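PDB 3I8B: xylulose kinase from Bifidobacterium adolescentis ATCC 15703, which probably phosphorylates D-xylulose to D-xylulose 5-phosphate at the expense of ATP, as an FGGY-family carbohydrate kinase. Local coordinates for residues A[327-339]-A[366-378]. Sequence-based numbering, arbitrary orientation.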
loop_
_atom_site.group_PDB
_atom_site.type_symbol
_atom_site.label_atom_id
_atom_site.label_comp_id
_atom_site.label_asym_id
_atom_site.label_seq_id
_atom_site.Cartn_x
_atom_site.Cartn_y
_atom_site.Cartn_z
ATOM N N LEU A 327 1.149 7.558 -3.358
ATOM C CA LEU A 327 0.881 7.119 -2.000
ATOM C C LEU A 327 1.841 7.776 -1.013
ATOM O O LEU A 327 3.057 7.637 -1.138
ATOM C CB LEU A 327 1.015 5.605 -1.909
ATOM C CG LEU A 327 0.541 5.043 -0.572
ATOM C CD1 LEU A 327 -0.757 4.289 -0.769
ATOM C CD2 LEU A 327 1.612 4.125 -0.000
ATOM N N ALA A 328 1.280 8.482 -0.037
ATOM C CA ALA A 328 2.060 9.261 0.910
ATOM C C ALA A 328 1.919 8.719 2.320
ATOM O O ALA A 328 0.876 8.888 2.957
ATOM C CB ALA A 328 1.624 10.712 0.868
ATOM N N CYS A 329 2.973 8.080 2.818
ATOM C CA CYS A 329 2.969 7.588 4.192
ATOM C C CYS A 329 3.484 8.637 5.173
ATOM O O CYS A 329 4.475 9.309 4.908
ATOM C CB CYS A 329 3.809 6.317 4.319
ATOM S SG CYS A 329 3.215 4.977 3.289
ATOM N N THR A 330 2.789 8.781 6.297
ATOM C CA THR A 330 3.247 9.643 7.372
ATOM C C THR A 330 3.508 8.799 8.620
ATOM O O THR A 330 2.667 7.993 9.028
ATOM C CB THR A 330 2.223 10.761 7.671
ATOM O OG1 THR A 330 0.896 10.208 7.701
ATOM C CG2 THR A 330 2.290 11.853 6.603
ATOM N N ILE A 331 4.685 8.957 9.213
ATOM C CA ILE A 331 5.004 8.266 10.461
ATOM C C ILE A 331 4.022 8.693 11.533
ATOM O O ILE A 331 3.521 7.885 12.318
ATOM C CB ILE A 331 6.400 8.650 10.972
ATOM C CG1 ILE A 331 7.474 8.280 9.945
ATOM C CG2 ILE A 331 6.657 7.996 12.332
ATOM C CD1 ILE A 331 7.731 6.797 9.855
ATOM N N ASN A 332 3.743 9.988 11.549
ATOM C CA ASN A 332 2.948 10.565 12.613
ATOM C C ASN A 332 1.500 10.814 12.236
ATOM O O ASN A 332 1.164 11.784 11.550
ATOM C CB ASN A 332 3.625 11.831 13.131
ATOM C CG ASN A 332 4.993 11.536 13.709
ATOM O OD1 ASN A 332 5.109 11.058 14.836
ATOM N ND2 ASN A 332 6.033 11.776 12.922
ATOM N N GLY A 333 0.642 9.917 12.698
ATOM C CA GLY A 333 -0.785 10.092 12.532
ATOM C C GLY A 333 -1.388 10.283 13.903
ATOM O O GLY A 333 -1.085 11.248 14.596
ATOM N N SER A 334 -2.223 9.333 14.294
ATOM C CA SER A 334 -2.882 9.351 15.583
ATOM C C SER A 334 -1.880 9.434 16.736
ATOM O O SER A 334 -2.196 9.974 17.799
ATOM C CB SER A 334 -3.734 8.091 15.726
ATOM O OG SER A 334 -4.383 8.076 16.969
ATOM N N ARG A 335 -0.678 8.897 16.537
ATOM C CA ARG A 335 0.324 8.935 17.601
ATOM C C ARG A 335 0.569 10.368 18.092
ATOM O O ARG A 335 0.871 10.582 19.259
ATOM C CB ARG A 335 1.631 8.271 17.164
ATOM C CG ARG A 335 2.350 8.985 16.034
ATOM C CD ARG A 335 3.489 8.135 15.519
ATOM N NE ARG A 335 4.460 7.853 16.569
ATOM C CZ ARG A 335 5.479 7.010 16.436
ATOM N NH1 ARG A 335 5.652 6.360 15.291
ATOM N NH2 ARG A 335 6.331 6.821 17.437
ATOM N N ILE A 336 0.412 11.344 17.202
ATOM C CA ILE A 336 0.514 12.753 17.580
ATOM C C ILE A 336 -0.413 13.062 18.761
ATOM O O ILE A 336 -0.073 13.821 19.668
ATOM C CB ILE A 336 0.124 13.672 16.402
ATOM C CG1 ILE A 336 1.074 13.472 15.223
ATOM C CG2 ILE A 336 0.100 15.130 16.837
ATOM C CD1 ILE A 336 0.725 14.319 13.999
ATOM N N LEU A 337 -1.595 12.461 18.736
ATOM C CA LEU A 337 -2.586 12.670 19.778
ATOM C C LEU A 337 -2.190 11.980 21.078
ATOM O O LEU A 337 -2.546 12.441 22.167
ATOM C CB LEU A 337 -3.948 12.168 19.297
ATOM C CG LEU A 337 -4.663 13.112 18.334
ATOM C CD1 LEU A 337 -6.021 13.525 18.884
ATOM C CD2 LEU A 337 -3.800 14.331 18.015
ATOM N N ASP A 338 -1.451 10.878 20.960
ATOM C CA ASP A 338 -0.889 10.212 22.130
ATOM C C ASP A 338 0.161 11.119 22.774
ATOM O O ASP A 338 0.179 11.310 23.991
ATOM C CB ASP A 338 -0.273 8.868 21.736
ATOM C CG ASP A 338 -1.316 7.881 21.209
ATOM O OD1 ASP A 338 -2.411 7.813 21.797
ATOM O OD2 ASP A 338 -1.048 7.175 20.209
ATOM N N ALA A 339 1.029 11.682 21.937
ATOM C CA ALA A 339 2.012 12.654 22.386
ATOM C C ALA A 339 1.315 13.740 23.185
ATOM O O ALA A 339 1.761 14.110 24.272
ATOM C CB ALA A 339 2.732 13.265 21.194
ATOM N N THR A 366 2.181 26.688 16.485
ATOM C CA THR A 366 2.186 25.690 15.428
ATOM C C THR A 366 3.040 24.497 15.837
ATOM O O THR A 366 4.159 24.657 16.345
ATOM C CB THR A 366 2.756 26.271 14.135
ATOM O OG1 THR A 366 1.912 27.332 13.678
ATOM C CG2 THR A 366 2.852 25.197 13.063
ATOM N N LEU A 367 2.499 23.304 15.627
ATOM C CA LEU A 367 3.246 22.069 15.804
ATOM C C LEU A 367 3.592 21.489 14.444
ATOM O O LEU A 367 2.697 21.314 13.611
ATOM C CB LEU A 367 2.408 21.044 16.576
ATOM C CG LEU A 367 3.001 19.631 16.625
ATOM C CD1 LEU A 367 4.404 19.653 17.271
ATOM C CD2 LEU A 367 2.074 18.651 17.349
ATOM N N VAL A 368 4.877 21.226 14.208
ATOM C CA VAL A 368 5.302 20.390 13.090
ATOM C C VAL A 368 5.640 19.036 13.689
ATOM O O VAL A 368 6.699 18.860 14.292
ATOM C CB VAL A 368 6.520 20.962 12.337
ATOM C CG1 VAL A 368 6.973 20.001 11.219
ATOM C CG2 VAL A 368 6.195 22.330 11.764
ATOM N N PRO A 369 4.733 18.065 13.530
ATOM C CA PRO A 369 4.738 16.866 14.367
ATOM C C PRO A 369 5.644 15.753 13.866
ATOM O O PRO A 369 5.183 14.614 13.809
ATOM C CB PRO A 369 3.287 16.374 14.270
ATOM C CG PRO A 369 2.636 17.183 13.160
ATOM C CD PRO A 369 3.695 17.983 12.487
ATOM N N TYR A 370 6.889 16.054 13.518
ATOM C CA TYR A 370 7.783 15.017 13.011
ATOM C C TYR A 370 8.419 14.212 14.149
ATOM O O TYR A 370 9.633 14.011 14.188
ATOM C CB TYR A 370 8.860 15.608 12.093
ATOM C CG TYR A 370 8.323 16.359 10.890
ATOM C CD1 TYR A 370 6.995 16.225 10.485
ATOM C CD2 TYR A 370 9.153 17.183 10.141
ATOM C CE1 TYR A 370 6.506 16.913 9.379
ATOM C CE2 TYR A 370 8.677 17.864 9.045
ATOM C CZ TYR A 370 7.359 17.727 8.668
ATOM O OH TYR A 370 6.909 18.415 7.573
ATOM N N PHE A 371 7.595 13.746 15.079
ATOM C CA PHE A 371 8.097 12.895 16.148
ATOM C C PHE A 371 8.805 11.714 15.517
ATOM O O PHE A 371 8.193 10.956 14.765
ATOM C CB PHE A 371 6.950 12.411 17.030
ATOM C CG PHE A 371 6.222 13.516 17.724
ATOM C CD1 PHE A 371 6.709 14.053 18.903
ATOM C CD2 PHE A 371 5.052 14.032 17.191
ATOM C CE1 PHE A 371 6.043 15.075 19.545
ATOM C CE2 PHE A 371 4.377 15.059 17.829
ATOM C CZ PHE A 371 4.874 15.583 19.003
ATOM N N ASP A 372 10.096 11.569 15.797
ATOM C CA ASP A 372 10.863 10.457 15.238
ATOM C C ASP A 372 11.013 10.547 13.715
ATOM O O ASP A 372 11.111 9.529 13.033
ATOM C CB ASP A 372 10.210 9.124 15.629
ATOM C CG ASP A 372 9.998 9.000 17.133
ATOM O OD1 ASP A 372 10.979 8.723 17.852
ATOM O OD2 ASP A 372 8.853 9.192 17.598
ATOM N N GLY A 373 11.030 11.767 13.186
ATOM C CA GLY A 373 11.204 11.985 11.760
ATOM C C GLY A 373 9.908 11.869 10.972
ATOM O O GLY A 373 8.827 11.789 11.559
ATOM N N GLU A 374 10.012 11.888 9.645
ATOM C CA GLU A 374 8.850 11.656 8.780
ATOM C C GLU A 374 9.223 10.980 7.470
ATOM O O GLU A 374 10.355 11.139 6.975
ATOM C CB GLU A 374 8.086 12.954 8.474
ATOM C CG GLU A 374 6.808 13.163 9.296
ATOM C CD GLU A 374 5.821 12.020 9.170
ATOM O OE1 GLU A 374 5.942 11.225 8.205
ATOM O OE2 GLU A 374 4.921 11.919 10.032
ATOM N N ARG A 375 8.267 10.216 6.933
ATOM C CA ARG A 375 8.348 9.664 5.591
ATOM C C ARG A 375 7.954 10.749 4.584
ATOM O O ARG A 375 8.602 10.921 3.554
ATOM C CB ARG A 375 7.389 8.474 5.443
ATOM C CG ARG A 375 7.879 7.143 5.996
ATOM C CD ARG A 375 8.797 6.404 5.010
ATOM N NE ARG A 375 8.163 6.153 3.709
ATOM C CZ ARG A 375 7.495 5.044 3.386
ATOM N NH1 ARG A 375 7.358 4.058 4.265
ATOM N NH2 ARG A 375 6.968 4.913 2.173
ATOM N N THR A 376 6.879 11.476 4.886
ATOM C CA THR A 376 6.405 12.545 4.015
ATOM C C THR A 376 6.179 13.807 4.848
ATOM O O THR A 376 5.318 13.814 5.732
ATOM C CB THR A 376 5.087 12.145 3.305
ATOM O OG1 THR A 376 5.262 10.901 2.611
ATOM C CG2 THR A 376 4.661 13.214 2.306
ATOM N N PRO A 377 6.975 14.866 4.607
ATOM C CA PRO A 377 8.062 14.959 3.617
ATOM C C PRO A 377 9.233 14.054 4.018
ATOM O O PRO A 377 9.227 13.523 5.117
ATOM C CB PRO A 377 8.491 16.434 3.679
ATOM C CG PRO A 377 7.660 17.087 4.784
ATOM C CD PRO A 377 6.999 15.991 5.558
ATOM N N ASN A 378 10.215 13.884 3.138
ATOM C CA ASN A 378 11.261 12.879 3.342
ATOM C C ASN A 378 12.350 13.351 4.296
ATOM O O ASN A 378 13.396 13.812 3.852
ATOM C CB ASN A 378 11.888 12.496 1.999
ATOM C CG ASN A 378 12.798 11.260 2.092
ATOM O OD1 ASN A 378 13.157 10.804 3.186
ATOM N ND2 ASN A 378 13.173 10.718 0.929
HETATM O O HOH W 1 2.568 13.789 10.310
#
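In the C-terminal FGGY domain, whose fold is of the actin-ATPase type, the link between strand 324-330 and helix 335-344 is held by the carboxylate of Glu374, a worked example of a buried acid organising two loops. Its OE1 accepts a hydrogen bond from Ile331 N at 2.8 Å, and its OE2 one from Asn332 N at 2.7 Å, both on the syn side, which gives each of two successive N-H groups its own carboxylate oxygen. Asn332 ND2 adds a bond to OE2 from above the carboxylate plane, while Arg375 N reaches OE1 on the anti side; the bend at chi2 (-56°) brings the carboxylate to the backbone of Ile331 and Asn332. A water joins OE2 to Asn332 O. The Asn332 amide also bonds through ND2 to Phe371 O (3.0 Å), which lies in the amide plane, within the type II turn from Tyr370 to Gly373. Beyond Glu374, Thr376 OG1 donates to Cys329 O at 2.9 Å, and Cys329 CB sits over one face of the Arg375 guanidinium. At the helix, Ile336 CD1 presses tightly on Pro369 CB (3.3 Å), and Ala339 CB makes a CH-pi contact over the Phe371 ring, 4.2 Å from its centroid. Arg335 NH2 and Asp372 OD2 form a long salt bridge (3.5 Å) by charge alone. Were Glu374 replaced by an alanine, the N-H groups of Ile331, Asn332 and Arg375 would probably lose this acceptor, and the Asn332 amide would be less firmly fixed. With four N-H donors converging on it, the carboxylate is likely to be stabilised as the anion.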